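Side-chain contact in alpha-1,3-glucanase (Bacillus circulans, PDB 5ZRU), which probably hydrolyses alpha-1,3-glucan through this catalytic unit of glycoside hydrolase family 87, which carries bound calcium and zinc ions: residues A[473-478]-A[487-492]. Numbering follows the deposited sequence.
Sequences GAIDLE and VTFTNI
The ring of Phe489 reaches across to Ile475 and Leu477 and meets both obliquely, Ile475 along CD2, CE2 and CZ and Leu477 at CZ. CG2 of Ile475 comes closest, 3.7 Å from Phe489 CE2, and CD1 of the same isoleucine lies 3.9 Å from Phe489 CD2, so both ends of its branched side chain follow one side of the ring. With CG2 anti to the backbone N and CG1 beside it (chi1 -62°), Ile475 presents both branches to the aromatic. Leu477 adds a single methyl, CD2, 4.1 Å from Phe489 CZ. Beyond the corner at Asn491, CG2 of Ile492 approaches CD1 of Ile475 more loosely, at 4.3 Å. No hydrogen bond joins the two segments: Ile475 and Phe489 have their CA atoms 9.9 Å apart, and side chains alone fill the interval. This is the interior of a right-handed parallel beta-helix, the pectate-lyase-like fold of the D2 region, where strand 475-478 and the part of strand 487-495 ahead of the corner at Asn491 lie on different faces and turn apolar residues inward. Along the helix axis, Phe489 stacks with Phe515, and its ring plane is nearly parallel (about 5°) to that of Phe453, forming an aromatic ladder through successive coils. Were Phe489 cut back to an alanine, Ile475 CG2 and Leu477 CD2 would probably lose their aromatic partner and the ladder would be interrupted. Polar bonding occupies the other side of strand 475-478. There the carboxylate of Asp476 turns back to Gly473, whose N donates to the anti lone pair of Asp476 OD2 (2.8 Å, 164°), while OD1 forms a salt bridge with Arg472.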
loop_
_atom_site.group_PDB
_atom_site.type_symbol
_atom_site.label_atom_id
_atom_site.label_comp_id
_atom_site.label_asym_id
_atom_site.label_seq_id
_atom_site.Cartn_x
_atom_site.Cartn_y
_atom_site.Cartn_z
ATOM N N GLY A 473 -16.947 2.145 -8.515
ATOM C CA GLY A 473 -16.286 2.321 -9.788
ATOM C C GLY A 473 -14.792 2.090 -9.679
ATOM O O GLY A 473 -14.205 2.140 -8.599
ATOM N N ALA A 474 -14.165 1.783 -10.815
ATOM C CA ALA A 474 -12.707 1.868 -10.859
ATOM C C ALA A 474 -12.259 3.261 -10.436
ATOM O O ALA A 474 -11.265 3.421 -9.715
ATOM C CB ALA A 474 -12.195 1.523 -12.265
ATOM N N ILE A 475 -12.990 4.279 -10.877
ATOM C CA ILE A 475 -12.952 5.622 -10.300
ATOM C C ILE A 475 -14.304 5.840 -9.645
ATOM O O ILE A 475 -15.339 5.729 -10.311
ATOM C CB ILE A 475 -12.684 6.695 -11.367
ATOM C CG1 ILE A 475 -11.323 6.477 -12.036
ATOM C CG2 ILE A 475 -12.788 8.100 -10.764
ATOM C CD1 ILE A 475 -11.031 7.500 -13.154
ATOM N N ASP A 476 -14.308 6.155 -8.347
ATOM C CA ASP A 476 -15.554 6.234 -7.588
ATOM C C ASP A 476 -15.649 7.579 -6.888
ATOM O O ASP A 476 -14.794 7.923 -6.065
ATOM C CB ASP A 476 -15.663 5.089 -6.574
ATOM C CG ASP A 476 -17.081 4.904 -6.071
ATOM O OD1 ASP A 476 -17.468 5.570 -5.079
ATOM O OD2 ASP A 476 -17.820 4.126 -6.700
ATOM N N LEU A 477 -16.703 8.325 -7.195
ATOM C CA LEU A 477 -16.918 9.640 -6.621
ATOM C C LEU A 477 -18.242 9.635 -5.870
ATOM O O LEU A 477 -19.288 9.308 -6.440
ATOM C CB LEU A 477 -16.911 10.718 -7.708
ATOM C CG LEU A 477 -15.705 10.683 -8.665
ATOM C CD1 LEU A 477 -15.860 11.738 -9.758
ATOM C CD2 LEU A 477 -14.390 10.898 -7.904
ATOM N N GLU A 478 -18.193 10.022 -4.602
ATOM C CA GLU A 478 -19.340 9.910 -3.708
ATOM C C GLU A 478 -19.536 11.248 -3.011
ATOM O O GLU A 478 -18.686 11.666 -2.221
ATOM C CB GLU A 478 -19.124 8.786 -2.697
ATOM C CG GLU A 478 -20.245 8.636 -1.694
ATOM C CD GLU A 478 -19.895 7.644 -0.598
ATOM O OE1 GLU A 478 -19.569 6.482 -0.926
ATOM O OE2 GLU A 478 -19.917 8.042 0.588
ATOM N N VAL A 487 -12.676 18.993 -10.086
ATOM C CA VAL A 487 -11.816 17.829 -10.266
ATOM C C VAL A 487 -11.664 17.576 -11.758
ATOM O O VAL A 487 -12.651 17.607 -12.502
ATOM C CB VAL A 487 -12.369 16.570 -9.561
ATOM C CG1 VAL A 487 -11.313 15.472 -9.572
ATOM C CG2 VAL A 487 -12.787 16.874 -8.128
ATOM N N THR A 488 -10.431 17.337 -12.194
ATOM C CA THR A 488 -10.142 17.026 -13.587
ATOM C C THR A 488 -9.371 15.720 -13.641
ATOM O O THR A 488 -8.421 15.530 -12.870
ATOM C CB THR A 488 -9.328 18.145 -14.244
ATOM O OG1 THR A 488 -10.012 19.392 -14.078
ATOM C CG2 THR A 488 -9.128 17.865 -15.742
ATOM N N PHE A 489 -9.787 14.830 -14.544
ATOM C CA PHE A 489 -9.108 13.576 -14.853
ATOM C C PHE A 489 -8.637 13.662 -16.295
ATOM O O PHE A 489 -9.447 13.914 -17.193
ATOM C CB PHE A 489 -10.037 12.368 -14.695
ATOM C CG PHE A 489 -10.589 12.195 -13.320
ATOM C CD1 PHE A 489 -11.632 12.982 -12.870
ATOM C CD2 PHE A 489 -10.073 11.221 -12.482
ATOM C CE1 PHE A 489 -12.153 12.811 -11.609
ATOM C CE2 PHE A 489 -10.580 11.054 -11.209
ATOM C CZ PHE A 489 -11.622 11.849 -10.773
ATOM N N THR A 490 -7.340 13.461 -16.527
ATOM C CA THR A 490 -6.813 13.596 -17.882
ATOM C C THR A 490 -5.847 12.459 -18.192
ATOM O O THR A 490 -4.960 12.164 -17.389
ATOM C CB THR A 490 -6.122 14.956 -18.054
ATOM O OG1 THR A 490 -7.054 15.992 -17.718
ATOM C CG2 THR A 490 -5.662 15.136 -19.501
ATOM N N ASN A 491 -6.005 11.833 -19.359
ATOM C CA ASN A 491 -5.107 10.762 -19.795
ATOM C C ASN A 491 -5.150 9.588 -18.813
ATOM O O ASN A 491 -4.161 9.243 -18.167
ATOM C CB ASN A 491 -3.675 11.285 -19.961
ATOM C CG ASN A 491 -3.504 12.131 -21.210
ATOM O OD1 ASN A 491 -4.011 11.783 -22.283
ATOM N ND2 ASN A 491 -2.781 13.238 -21.081
ATOM N N ILE A 492 -6.328 8.989 -18.688
ATOM C CA ILE A 492 -6.522 7.844 -17.799
ATOM C C ILE A 492 -6.903 6.650 -18.652
ATOM O O ILE A 492 -7.845 6.733 -19.448
ATOM C CB ILE A 492 -7.615 8.094 -16.739
ATOM C CG1 ILE A 492 -7.475 9.474 -16.082
ATOM C CG2 ILE A 492 -7.637 6.945 -15.712
ATOM C CD1 ILE A 492 -6.290 9.630 -15.165
#